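Local coordinates for protein extracellular ligand-binding receptor (Verminephrobacter eiseniae, PDB 4M88) that probably binds an amino acid outside the cytoplasm, as the substrate-binding component of an ABC transporter of the leucine-binding protein family, at residues E131-A136 and S142-L147; Q127-I132 and Q162-T167; F49-R54 and A61-K66; A82-M87 and P116-V121; A185-A190 and I211-A216. All blocks are in the same frame, centred on the assembly; numbering follows the deposited sequence.

Contact 1: E131-A136 and S142-L147; sequences EIVSHA and SKLATL
The backbone N of Ala-136 gives its hydrogen to Ile-132 O at 2.8 Å, and this helical bond is part of the turn that carries the methyl of Ala-136 against Leu-144. Leu-144 comes up from the strand with both branches of its isobutyl end turned to that methyl: CD1 lies 3.9 Å from Ala-136 CB, and CD2 lies 4.1 Å from the same CB, so the fork straddles the alanine. One helical turn back, Val-133 adds a looser touch, its CG2 sitting 4.5 Å from Leu-144 CD1. Chi1 of -90° in Leu-144 sets both of its methyls against Ala-136 CB. Strand 143-149 runs between strands 174-180 and 201-205 in the seven-stranded sheet, and its backbone at Leu-144 bonds to Glu-174 and Asn-176. Helix 125-138 lies against the face from which Leu-144 and Thr-146 project, an alpha/beta layering expected of a periplasmic binding protein lobe. Leu-203 on the neighbouring strand also packs on Leu-144, while Val-168 and Ile-173 touch Val-133. Across the contact everything is carbon against carbon and all three residues are buried, so helix and strand are probably held here by close packing and exclusion of water, with no polar pairing between the touching side chains.

Contact 2: Q127-I132 and Q162-T167; sequences QEIEEI and QEAVKT
Glu-130 meets Ala-164 with the middle of its side chain, not with its charge. Its CB stands 4.8 Å from Ala-164 CB, a little too far to touch. Chi1 of -73° sets CG beside the backbone N, and there it comes to 4.2 Å from Ala-164 CB. From there the chain runs out extended, so CD is already 5.4 Å from Ala-164 CB, and the carboxylate leads away from the methyl, where the residue is partly exposed. On the buried side of the same methyl sits Ile-129, whose CG2 lies 4.2 Å from Ala-164 CB. The two helices, 125-138 and 152-166, are neighbours on one face of the seven-stranded sheet; the second is the helix of the beta-alpha-beta crossover from strand 143-149 to strand 174-180. Because the residue at the crossing is an alanine, Glu-130 CA and Ala-164 CA approach to 5.6 Å. Deeper in, Ile-129 rests on Val-160 and Val-161 of helix 152-166 and on Ile-205 of the sheet. A turn beyond Ala-164, the hydroxyl of Thr-167 folds back, OG1 giving its hydrogen to Glu-163 O at 3.0 Å, tilted 26° from the carbonyl plane.

Contact 3: F49-R54 and A61-K66; sequences FEADDR and AEQFPK
The guanidinium of Arg-54 presents its edge to helix 57-68, with Glu-62 OE1 and, farther off, Gln-63 NE2 both near its plane. Arg-54 NH2 gives a hydrogen bond of 3.3 Å to Glu-62 OE1, fairly straight at 158°, as part of a salt bridge. The groups do not dock side by side: their planes stand 36° apart, and NH2 meets OE1 from above the carboxylate. Gln-63, the next residue on the helix, packs on the strand. Its CG lies 3.5 Å from Asp-52 O; the bend at chi2 (-51°) sets the amide so that OE1 is 3.6 Å from Ala-51 CB. Arg-54 is set up by an Asx turn in which its backbone N bonds to Asp-52 OD1 at 2.8 Å, while Asp-52 OD2 is held by Thr-14 OG1. The contact thus joins outermost strand 45-52 to the helix that follows it, one beta-alpha unit of the five-stranded sheet. With an alanine in place of Glu-62, the Arg-54 guanidinium would probably lose its anionic mate here and be free to turn. Glu-58 OE1 crowds Glu-62 OE2 with like charge, which Arg-54 may partly offset. Being at the surface and gripped through one long bond, the ion pair is likely to be a modest tie.

Contact 4: A82-M87 and P116-V121; sequences AAIKRM and PKFFHV
Selenomethionine Met-87 lays its terminal methyl over the centre of the Phe-118 ring. CE is 3.8 Å from the ring centroid and 12° off the normal, a CH-pi contact; SE stands behind it, 5.4 Å from the same centroid, completing a Met-aromatic arrangement in which methyl, not selenium, does the touching. A turn of about 74° at chi3 points CE down onto the face. Ile-84, one helical turn earlier, brings CG2 to 3.8 Å from Phe-118 CE2, its side chain crossing the phenylalanine at about a right angle. The opposite ring face is taken by His-120 CE1, 3.4 Å above the plane and displaced toward the rim. In the next shell Val-100 touches both Met-87 and Phe-118, Phe-60 and Leu-93 back Met-87, Leu-110 supports Ile-84, and Arg-111 lies against His-120. Helix 81-89 is thereby joined to strand 118-119, one of the two edge strands of the five-stranded parallel sheet. Were Phe-118 an alanine, the methyl of Met-87 and the imidazole of His-120 would probably lose the platform between them, opening a gap under the helix. The buried ring thus probably relies on dispersion and on the Met-87 methyl C-H groups facing the pi cloud.

Contact 5: A185-A190 and I211-A216; sequences AALAAA and IVAGIA
Leu-187 drives one methyl into the backbone of helix 208-220, and there the fit is tight. CD1 lies 3.5 Å from Ala-213 CB, a close carbon-carbon approach, and the same CD1 is 4.0 Å from Ala-213 C and 4.0 Å from Gly-214 N. The leucine therefore beds on the peptide between Ala-213 and Gly-214 as well as on a methyl. Two small residues in a row are consistent with this close approach: Gly-214 has no side chain, and Leu-187 CA comes within 6.4 Å of Gly-214 CA. With CG placed anti to the carbonyl carbon (chi1 -82°), Leu-187 reaches straight across from its helix. The inner side of this pairing is closed by the sheet. Ser-180 touches Leu-187, and Leu-147 of strand 143-149 packs against both Leu-187 and Gly-214, while Ile-211 and Ile-215 turn to strand 227-229.

Outward the packing thins. Ala-185, Ala-188 and Ala-189 are exposed along helix 184-195, and Ala-213 itself is partly exposed, with a glycerol, probably from the crystallisation liquor, about 4 Å from its side chain. These two helices follow successive strands of the second lobe: 184-195 leads from strand 174-180 to 201-205, and 208-220 from 201-205 to 227-229. The contact is wholly apolar at the side-chain level, which implies that one leucine and close backbone approach probably contribute to the spacing of the pair here, with no charge or hydrogen bond between the two segments.

How the contacts relate
Along the chain the order is contact 3, contact 4, then contacts 2 and 1, which both start from helix 125-138, and last contact 5. Contacts 3 and 4 belong to the lobe with the five-stranded parallel sheet; their centres are 14 Å apart, and Ala-61 touches Arg-86 between them. The others belong to the lobe of the seven-stranded sheet. There contacts 1 and 2, centres 8 Å apart, lie on one sheet face, while contact 5 packs on the other, met through Leu-147. Contacts 1 and 3 are 37 Å apart between centres, on opposite sides of the chain's centre, consistent with the two-lobed build of periplasmic binding proteins, which typically take ligand between their lobes.

Contact 1: E131-A136 and S142-L147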
# COMPACT_ATOMS: atom_id res chain seq x y z
N GLU A 131 11.05 -4.69 9.91
CA GLU A 131 10.76 -6.12 9.84
C GLU A 131 11.66 -6.85 8.83
O GLU A 131 12.14 -7.95 9.11
CB GLU A 131 9.29 -6.33 9.46
CG GLU A 131 8.86 -7.77 9.39
CD GLU A 131 8.53 -8.35 10.75
OE1 GLU A 131 8.68 -7.63 11.76
OE2 GLU A 131 8.12 -9.54 10.80
N ILE A 132 11.88 -6.25 7.67
CA ILE A 132 12.76 -6.85 6.66
C ILE A 132 14.17 -6.99 7.20
O ILE A 132 14.82 -8.03 7.04
CB ILE A 132 12.83 -6.00 5.39
CG1 ILE A 132 11.63 -6.26 4.52
CG2 ILE A 132 14.07 -6.37 4.57
CD1 ILE A 132 11.61 -5.41 3.29
N VAL A 133 14.66 -5.94 7.88
CA VAL A 133 16.02 -6.00 8.37
C VAL A 133 16.17 -7.03 9.50
O VAL A 133 17.18 -7.73 9.58
CB VAL A 133 16.54 -4.60 8.78
CG1 VAL A 133 17.97 -4.71 9.28
CG2 VAL A 133 16.50 -3.68 7.57
N SER A 134 15.14 -7.15 10.34
CA SER A 134 15.11 -8.21 11.35
C SER A 134 15.14 -9.60 10.69
O SER A 134 15.87 -10.51 11.12
CB SER A 134 13.85 -8.07 12.20
OG SER A 134 13.66 -9.21 13.03
N HIS A 135 14.34 -9.76 9.64
CA HIS A 135 14.23 -11.03 8.93
C HIS A 135 15.57 -11.38 8.29
O HIS A 135 16.01 -12.53 8.35
CB HIS A 135 13.13 -10.92 7.88
CG HIS A 135 12.97 -12.13 7.01
ND1 HIS A 135 12.28 -13.25 7.40
CD2 HIS A 135 13.40 -12.37 5.75
CE1 HIS A 135 12.30 -14.14 6.43
NE2 HIS A 135 12.97 -13.64 5.41
N ALA A 136 16.22 -10.39 7.69
CA ALA A 136 17.51 -10.61 7.04
C ALA A 136 18.52 -11.15 8.05
O ALA A 136 19.30 -12.06 7.75
CB ALA A 136 18.02 -9.33 6.39
N SER A 142 24.79 -10.61 7.05
CA SER A 142 25.59 -9.55 7.64
C SER A 142 25.86 -8.43 6.62
O SER A 142 26.41 -7.39 6.96
CB SER A 142 26.92 -10.11 8.16
OG SER A 142 27.64 -10.76 7.12
N LYS A 143 25.48 -8.65 5.36
CA LYS A 143 25.61 -7.62 4.34
C LYS A 143 24.38 -7.52 3.45
O LYS A 143 23.99 -8.50 2.80
CB LYS A 143 26.87 -7.83 3.50
CG LYS A 143 27.05 -6.76 2.44
CD LYS A 143 28.43 -6.84 1.79
CE LYS A 143 28.64 -5.66 0.85
NZ LYS A 143 30.05 -5.51 0.43
N LEU A 144 23.78 -6.33 3.43
CA LEU A 144 22.56 -6.07 2.68
C LEU A 144 22.78 -4.97 1.66
O LEU A 144 23.46 -3.99 1.96
CB LEU A 144 21.46 -5.61 3.63
CG LEU A 144 20.55 -6.65 4.28
CD1 LEU A 144 19.58 -5.97 5.25
CD2 LEU A 144 19.79 -7.41 3.20
N ALA A 145 22.20 -5.12 0.47
CA ALA A 145 22.19 -4.03 -0.50
C ALA A 145 20.75 -3.56 -0.65
O ALA A 145 19.81 -4.34 -0.48
CB ALA A 145 22.73 -4.50 -1.83
N THR A 146 20.56 -2.28 -0.98
CA THR A 146 19.23 -1.76 -1.28
C THR A 146 19.27 -1.11 -2.66
O THR A 146 20.16 -0.32 -2.93
CB THR A 146 18.76 -0.70 -0.28
OG1 THR A 146 18.79 -1.25 1.05
CG2 THR A 146 17.34 -0.22 -0.61
N LEU A 147 18.32 -1.47 -3.52
CA LEU A 147 18.14 -0.81 -4.81
C LEU A 147 16.93 0.10 -4.68
O LEU A 147 15.85 -0.38 -4.36
CB LEU A 147 17.88 -1.84 -5.90
CG LEU A 147 17.51 -1.31 -7.29
CD1 LEU A 147 18.66 -0.47 -7.85
CD2 LEU A 147 17.18 -2.45 -8.24

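Contact 2: Q127-I132 and Q162-T167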
# COMPACT_ATOMS: atom_id res chain seq x y z
N GLN A 127 7.90 0.47 9.44
CA GLN A 127 7.74 -0.78 10.17
C GLN A 127 8.01 -1.96 9.26
O GLN A 127 8.60 -2.96 9.70
CB GLN A 127 6.35 -0.89 10.75
CG GLN A 127 6.27 -1.98 11.80
CD GLN A 127 4.85 -2.33 12.17
OE1 GLN A 127 3.92 -1.59 11.86
NE2 GLN A 127 4.68 -3.45 12.85
N GLU A 128 7.60 -1.88 8.00
CA GLU A 128 7.91 -2.95 7.05
C GLU A 128 9.42 -3.13 6.86
O GLU A 128 9.92 -4.25 6.82
CB GLU A 128 7.23 -2.70 5.71
CG GLU A 128 5.71 -2.75 5.81
CD GLU A 128 5.02 -2.93 4.47
OE1 GLU A 128 5.69 -2.75 3.42
OE2 GLU A 128 3.82 -3.28 4.47
N ILE A 129 10.13 -2.02 6.72
CA ILE A 129 11.59 -2.05 6.56
C ILE A 129 12.30 -2.57 7.82
O ILE A 129 13.28 -3.33 7.71
CB ILE A 129 12.12 -0.66 6.16
CG1 ILE A 129 11.80 -0.39 4.68
CG2 ILE A 129 13.62 -0.56 6.38
CD1 ILE A 129 11.90 1.08 4.30
N GLU A 130 11.82 -2.19 9.00
CA GLU A 130 12.40 -2.71 10.24
C GLU A 130 12.22 -4.22 10.30
O GLU A 130 13.14 -4.95 10.70
CB GLU A 130 11.79 -2.02 11.46
CG GLU A 130 12.28 -0.58 11.65
CD GLU A 130 11.48 0.21 12.67
OE1 GLU A 130 10.34 -0.20 13.01
OE2 GLU A 130 11.98 1.25 13.14
N GLU A 131 11.05 -4.69 9.91
CA GLU A 131 10.76 -6.12 9.84
C GLU A 131 11.66 -6.85 8.83
O GLU A 131 12.14 -7.95 9.11
CB GLU A 131 9.29 -6.33 9.46
CG GLU A 131 8.86 -7.77 9.39
CD GLU A 131 8.53 -8.35 10.75
OE1 GLU A 131 8.68 -7.63 11.76
OE2 GLU A 131 8.12 -9.54 10.80
N ILE A 132 11.88 -6.25 7.67
CA ILE A 132 12.76 -6.85 6.66
C ILE A 132 14.17 -6.99 7.20
O ILE A 132 14.82 -8.03 7.04
CB ILE A 132 12.83 -6.00 5.39
CG1 ILE A 132 11.63 -6.26 4.52
CG2 ILE A 132 14.07 -6.37 4.57
CD1 ILE A 132 11.61 -5.41 3.29
N GLN A 162 18.73 2.82 6.42
CA GLN A 162 20.00 3.13 7.09
C GLN A 162 19.82 3.18 8.61
O GLN A 162 20.66 2.68 9.36
CB GLN A 162 20.58 4.46 6.58
CG GLN A 162 20.95 4.44 5.11
CD GLN A 162 21.40 5.80 4.59
OE1 GLN A 162 21.18 6.82 5.25
NE2 GLN A 162 22.02 5.82 3.42
N GLU A 163 18.72 3.78 9.06
CA GLU A 163 18.47 3.90 10.49
C GLU A 163 18.13 2.52 11.10
O GLU A 163 18.55 2.20 12.21
CB GLU A 163 17.34 4.89 10.77
CG GLU A 163 16.97 5.02 12.24
CD GLU A 163 18.04 5.72 13.08
OE1 GLU A 163 18.98 6.32 12.50
OE2 GLU A 163 17.93 5.68 14.33
N ALA A 164 17.39 1.72 10.34
CA ALA A 164 17.00 0.39 10.80
C ALA A 164 18.21 -0.51 10.97
O ALA A 164 18.32 -1.24 11.96
CB ALA A 164 16.00 -0.25 9.83
N VAL A 165 19.13 -0.45 10.01
CA VAL A 165 20.32 -1.29 10.04
C VAL A 165 21.26 -0.90 11.18
O VAL A 165 21.92 -1.74 11.80
CB VAL A 165 21.07 -1.26 8.67
CG1 VAL A 165 22.46 -1.80 8.80
CG2 VAL A 165 20.30 -2.04 7.62
N LYS A 166 21.30 0.39 11.50
CA LYS A 166 22.24 0.80 12.54
C LYS A 166 21.68 0.55 13.95
O LYS A 166 22.42 0.62 14.94
CB LYS A 166 22.77 2.22 12.29
CG LYS A 166 22.05 3.34 13.00
CD LYS A 166 22.77 4.68 12.79
CE LYS A 166 22.88 5.02 11.30
NZ LYS A 166 23.24 6.46 11.07
N THR A 167 20.40 0.21 14.03
CA THR A 167 19.77 -0.14 15.30
C THR A 167 19.11 -1.53 15.35
O THR A 167 18.20 -1.74 16.14
CB THR A 167 18.68 0.88 15.71
OG1 THR A 167 17.60 0.84 14.76
CG2 THR A 167 19.24 2.29 15.78

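Contact 3: F49-R54 and A61-K66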
# COMPACT_ATOMS: atom_id res chain seq x y z
N PHE A 49 -17.31 8.28 -6.80
CA PHE A 49 -16.89 8.90 -8.04
C PHE A 49 -15.38 8.76 -8.12
O PHE A 49 -14.72 8.54 -7.11
CB PHE A 49 -17.30 10.36 -8.12
CG PHE A 49 -16.56 11.24 -7.19
CD1 PHE A 49 -15.40 11.88 -7.61
CD2 PHE A 49 -17.01 11.44 -5.90
CE1 PHE A 49 -14.69 12.69 -6.74
CE2 PHE A 49 -16.32 12.27 -5.03
CZ PHE A 49 -15.16 12.89 -5.44
N GLU A 50 -14.86 8.86 -9.34
CA GLU A 50 -13.45 8.64 -9.58
C GLU A 50 -12.88 9.80 -10.35
O GLU A 50 -13.60 10.48 -11.09
CB GLU A 50 -13.24 7.35 -10.38
CG GLU A 50 -13.68 6.10 -9.65
CD GLU A 50 -14.67 5.26 -10.43
OE1 GLU A 50 -15.30 5.79 -11.37
OE2 GLU A 50 -14.83 4.08 -10.09
N ALA A 51 -11.59 10.03 -10.19
CA ALA A 51 -10.93 11.09 -10.92
C ALA A 51 -9.50 10.65 -11.14
O ALA A 51 -8.88 10.08 -10.24
CB ALA A 51 -10.99 12.39 -10.14
N ASP A 52 -8.98 10.91 -12.34
CA ASP A 52 -7.64 10.46 -12.73
C ASP A 52 -6.61 11.57 -12.50
O ASP A 52 -6.72 12.64 -13.09
CB ASP A 52 -7.67 10.04 -14.20
CG ASP A 52 -6.33 9.57 -14.73
OD1 ASP A 52 -5.44 9.21 -13.93
OD2 ASP A 52 -6.17 9.55 -15.97
N ASP A 53 -5.61 11.30 -11.65
CA ASP A 53 -4.54 12.27 -11.40
C ASP A 53 -3.34 12.04 -12.31
O ASP A 53 -2.38 12.82 -12.30
CB ASP A 53 -4.12 12.30 -9.91
CG ASP A 53 -3.48 10.98 -9.42
OD1 ASP A 53 -2.67 10.37 -10.16
OD2 ASP A 53 -3.76 10.56 -8.26
N ARG A 54 -3.41 10.97 -13.11
CA ARG A 54 -2.41 10.70 -14.15
C ARG A 54 -1.00 10.47 -13.60
O ARG A 54 -0.01 10.74 -14.28
CB ARG A 54 -2.38 11.82 -15.20
CG ARG A 54 -3.74 12.17 -15.78
CD ARG A 54 -3.64 13.22 -16.88
NE ARG A 54 -3.02 14.47 -16.43
CZ ARG A 54 -3.66 15.42 -15.75
NH1 ARG A 54 -4.94 15.27 -15.41
NH2 ARG A 54 -3.01 16.52 -15.39
N ALA A 61 -3.45 17.93 -7.77
CA ALA A 61 -3.82 19.31 -7.46
C ALA A 61 -5.04 19.76 -8.26
O ALA A 61 -5.93 20.44 -7.74
CB ALA A 61 -2.65 20.24 -7.71
N GLU A 62 -5.06 19.40 -9.55
CA GLU A 62 -6.19 19.73 -10.41
C GLU A 62 -7.49 19.03 -10.00
O GLU A 62 -8.56 19.62 -10.02
CB GLU A 62 -5.86 19.36 -11.86
CG GLU A 62 -4.76 20.20 -12.48
CD GLU A 62 -4.38 19.72 -13.87
OE1 GLU A 62 -5.09 18.84 -14.41
OE2 GLU A 62 -3.38 20.22 -14.42
N GLN A 63 -7.39 17.75 -9.66
CA GLN A 63 -8.60 16.97 -9.35
C GLN A 63 -9.18 17.21 -7.96
O GLN A 63 -10.38 17.02 -7.76
CB GLN A 63 -8.33 15.47 -9.54
CG GLN A 63 -8.04 15.09 -10.99
CD GLN A 63 -9.10 15.61 -11.94
OE1 GLN A 63 -10.30 15.59 -11.64
NE2 GLN A 63 -8.66 16.13 -13.08
N PHE A 64 -8.35 17.60 -7.01
CA PHE A 64 -8.81 17.73 -5.64
C PHE A 64 -10.01 18.67 -5.47
O PHE A 64 -11.02 18.25 -4.90
CB PHE A 64 -7.66 18.10 -4.68
CG PHE A 64 -8.06 18.14 -3.23
CD1 PHE A 64 -8.04 16.99 -2.46
CD2 PHE A 64 -8.45 19.34 -2.63
CE1 PHE A 64 -8.41 17.02 -1.12
CE2 PHE A 64 -8.81 19.38 -1.30
CZ PHE A 64 -8.80 18.22 -0.53
N PRO A 65 -9.92 19.92 -5.97
CA PRO A 65 -11.09 20.78 -5.76
C PRO A 65 -12.32 20.29 -6.53
O PRO A 65 -13.45 20.46 -6.05
CB PRO A 65 -10.62 22.15 -6.29
CG PRO A 65 -9.48 21.85 -7.19
CD PRO A 65 -8.80 20.67 -6.57
N LYS A 66 -12.12 19.67 -7.69
CA LYS A 66 -13.25 19.12 -8.44
C LYS A 66 -13.91 18.01 -7.63
O LYS A 66 -15.13 17.88 -7.61
CB LYS A 66 -12.79 18.58 -9.80
CG LYS A 66 -12.18 19.65 -10.68
CD LYS A 66 -11.62 19.04 -11.96
CE LYS A 66 -11.40 20.10 -13.03
NZ LYS A 66 -10.85 19.51 -14.28

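Contact 4: A82-M87 and P116-V121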
# COMPACT_ATOMS: atom_id res chain seq x y z
N ALA A 82 4.06 11.49 -5.64
CA ALA A 82 3.99 12.88 -6.04
C ALA A 82 2.65 13.48 -5.65
O ALA A 82 2.58 14.62 -5.18
CB ALA A 82 4.21 13.02 -7.55
N ALA A 83 1.59 12.71 -5.87
CA ALA A 83 0.24 13.13 -5.54
C ALA A 83 0.08 13.41 -4.06
O ALA A 83 -0.37 14.50 -3.68
CB ALA A 83 -0.77 12.07 -5.98
N ILE A 84 0.41 12.45 -3.20
CA ILE A 84 0.28 12.66 -1.75
C ILE A 84 1.18 13.78 -1.24
O ILE A 84 0.77 14.58 -0.39
CB ILE A 84 0.50 11.34 -0.96
CG1 ILE A 84 -0.55 10.30 -1.34
CG2 ILE A 84 0.48 11.60 0.55
CD1 ILE A 84 -0.18 8.89 -0.90
N LYS A 85 2.40 13.85 -1.76
CA LYS A 85 3.30 14.94 -1.38
C LYS A 85 2.70 16.30 -1.73
O LYS A 85 2.77 17.25 -0.94
CB LYS A 85 4.67 14.75 -2.04
CG LYS A 85 5.69 15.84 -1.71
CD LYS A 85 7.11 15.40 -2.09
CE LYS A 85 8.15 16.39 -1.57
NZ LYS A 85 7.91 17.75 -2.13
N ARG A 86 2.09 16.40 -2.90
CA ARG A 86 1.44 17.64 -3.32
C ARG A 86 0.27 17.97 -2.40
O ARG A 86 0.07 19.12 -2.02
CB ARG A 86 0.96 17.52 -4.77
CG ARG A 86 0.35 18.80 -5.34
CD ARG A 86 1.37 19.93 -5.40
NE ARG A 86 0.84 21.09 -6.11
CZ ARG A 86 1.01 21.30 -7.41
NH1 ARG A 86 1.71 20.46 -8.15
NH2 ARG A 86 0.48 22.38 -7.97
N MSE A 87 -0.50 16.94 -2.03
CA MSE A 87 -1.64 17.14 -1.14
C MSE A 87 -1.16 17.74 0.18
O MSE A 87 -1.79 18.65 0.73
CB MSE A 87 -2.35 15.81 -0.86
CG MSE A 87 -3.59 15.91 0.03
SE MSE A 87 -4.34 14.13 0.43
CE MSE A 87 -3.02 13.50 1.72
N PRO A 116 -3.69 15.57 10.29
CA PRO A 116 -4.70 14.98 11.17
C PRO A 116 -5.97 14.51 10.46
O PRO A 116 -6.76 13.79 11.08
CB PRO A 116 -5.00 16.10 12.19
CG PRO A 116 -4.42 17.36 11.58
CD PRO A 116 -3.27 16.91 10.73
N LYS A 117 -6.18 14.89 9.20
CA LYS A 117 -7.32 14.38 8.45
C LYS A 117 -6.97 13.18 7.56
O LYS A 117 -7.81 12.66 6.83
CB LYS A 117 -7.94 15.50 7.60
CG LYS A 117 -8.56 16.64 8.41
CD LYS A 117 -9.15 17.70 7.49
CE LYS A 117 -9.61 18.91 8.28
NZ LYS A 117 -10.13 19.95 7.35
N PHE A 118 -5.72 12.73 7.65
CA PHE A 118 -5.17 11.70 6.77
C PHE A 118 -4.93 10.46 7.63
O PHE A 118 -4.08 10.48 8.54
CB PHE A 118 -3.87 12.25 6.17
CG PHE A 118 -3.23 11.39 5.11
CD1 PHE A 118 -3.94 10.39 4.47
CD2 PHE A 118 -1.89 11.60 4.77
CE1 PHE A 118 -3.33 9.60 3.48
CE2 PHE A 118 -1.27 10.82 3.80
CZ PHE A 118 -1.99 9.81 3.14
N PHE A 119 -5.72 9.41 7.40
CA PHE A 119 -5.69 8.19 8.23
C PHE A 119 -5.06 7.06 7.45
O PHE A 119 -5.24 6.99 6.24
CB PHE A 119 -7.11 7.78 8.65
CG PHE A 119 -7.75 8.71 9.64
CD1 PHE A 119 -7.74 8.40 10.99
CD2 PHE A 119 -8.33 9.90 9.22
CE1 PHE A 119 -8.32 9.26 11.92
CE2 PHE A 119 -8.92 10.77 10.15
CZ PHE A 119 -8.91 10.45 11.50
N HIS A 120 -4.32 6.18 8.12
CA HIS A 120 -3.59 5.13 7.40
C HIS A 120 -4.08 3.76 7.81
O HIS A 120 -4.12 3.44 8.99
CB HIS A 120 -2.09 5.26 7.66
CG HIS A 120 -1.56 6.62 7.36
ND1 HIS A 120 -1.21 7.01 6.08
CD2 HIS A 120 -1.40 7.71 8.15
CE1 HIS A 120 -0.83 8.28 6.10
NE2 HIS A 120 -0.93 8.73 7.34
N VAL A 121 -4.46 2.95 6.82
CA VAL A 121 -4.97 1.61 7.08
C VAL A 121 -3.82 0.59 6.99
O VAL A 121 -3.81 -0.39 7.72
CB VAL A 121 -6.12 1.27 6.11
CG1 VAL A 121 -6.59 -0.16 6.31
CG2 VAL A 121 -7.29 2.23 6.33

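Contact 5: A185-A190 and I211-A216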
# COMPACT_ATOMS: atom_id res chain seq x y z
N ALA A 185 17.75 1.08 -18.91
CA ALA A 185 19.21 1.25 -18.99
C ALA A 185 19.80 1.61 -17.62
O ALA A 185 20.87 1.11 -17.24
CB ALA A 185 19.55 2.32 -19.99
N ALA A 186 19.12 2.48 -16.88
CA ALA A 186 19.60 2.85 -15.55
C ALA A 186 19.57 1.65 -14.61
O ALA A 186 20.50 1.44 -13.81
CB ALA A 186 18.78 4.02 -14.97
N LEU A 187 18.49 0.87 -14.68
CA LEU A 187 18.35 -0.29 -13.82
C LEU A 187 19.38 -1.39 -14.11
O LEU A 187 19.84 -2.05 -13.19
CB LEU A 187 16.93 -0.86 -13.91
CG LEU A 187 15.93 -0.13 -13.03
CD1 LEU A 187 14.52 -0.59 -13.32
CD2 LEU A 187 16.27 -0.32 -11.54
N ALA A 188 19.73 -1.57 -15.38
CA ALA A 188 20.72 -2.59 -15.74
C ALA A 188 22.07 -2.23 -15.13
O ALA A 188 22.81 -3.09 -14.64
CB ALA A 188 20.83 -2.73 -17.24
N ALA A 189 22.39 -0.94 -15.17
CA ALA A 189 23.64 -0.46 -14.61
C ALA A 189 23.63 -0.59 -13.09
O ALA A 189 24.63 -0.99 -12.48
CB ALA A 189 23.89 0.99 -15.03
N ALA A 190 22.50 -0.26 -12.47
CA ALA A 190 22.37 -0.38 -11.03
C ALA A 190 22.51 -1.83 -10.60
O ALA A 190 23.10 -2.12 -9.55
CB ALA A 190 21.04 0.21 -10.55
N ILE A 211 9.68 -1.79 -8.80
CA ILE A 211 9.98 -3.03 -8.09
C ILE A 211 10.06 -4.20 -9.07
O ILE A 211 11.02 -4.98 -9.05
CB ILE A 211 8.92 -3.32 -7.03
CG1 ILE A 211 8.98 -2.23 -5.94
CG2 ILE A 211 9.15 -4.68 -6.41
CD1 ILE A 211 7.74 -2.20 -5.07
N VAL A 212 9.08 -4.30 -9.95
CA VAL A 212 9.07 -5.38 -10.93
C VAL A 212 10.28 -5.29 -11.87
O VAL A 212 10.98 -6.28 -12.10
CB VAL A 212 7.76 -5.39 -11.74
CG1 VAL A 212 7.80 -6.50 -12.77
CG2 VAL A 212 6.57 -5.59 -10.80
N ALA A 213 10.52 -4.11 -12.40
CA ALA A 213 11.65 -3.90 -13.30
C ALA A 213 12.97 -4.15 -12.59
O ALA A 213 13.91 -4.68 -13.19
CB ALA A 213 11.63 -2.51 -13.88
N GLY A 214 13.05 -3.77 -11.30
CA GLY A 214 14.27 -3.93 -10.53
C GLY A 214 14.57 -5.39 -10.26
O GLY A 214 15.71 -5.83 -10.34
N ILE A 215 13.53 -6.15 -9.93
CA ILE A 215 13.71 -7.58 -9.75
C ILE A 215 14.23 -8.21 -11.04
O ILE A 215 15.17 -9.00 -11.01
CB ILE A 215 12.40 -8.26 -9.33
CG1 ILE A 215 11.99 -7.79 -7.93
CG2 ILE A 215 12.56 -9.78 -9.34
CD1 ILE A 215 10.60 -8.27 -7.50
N ALA A 216 13.62 -7.87 -12.17
CA ALA A 216 14.02 -8.48 -13.43
C ALA A 216 15.46 -8.13 -13.75
O ALA A 216 16.22 -8.99 -14.22
CB ALA A 216 13.10 -8.05 -14.55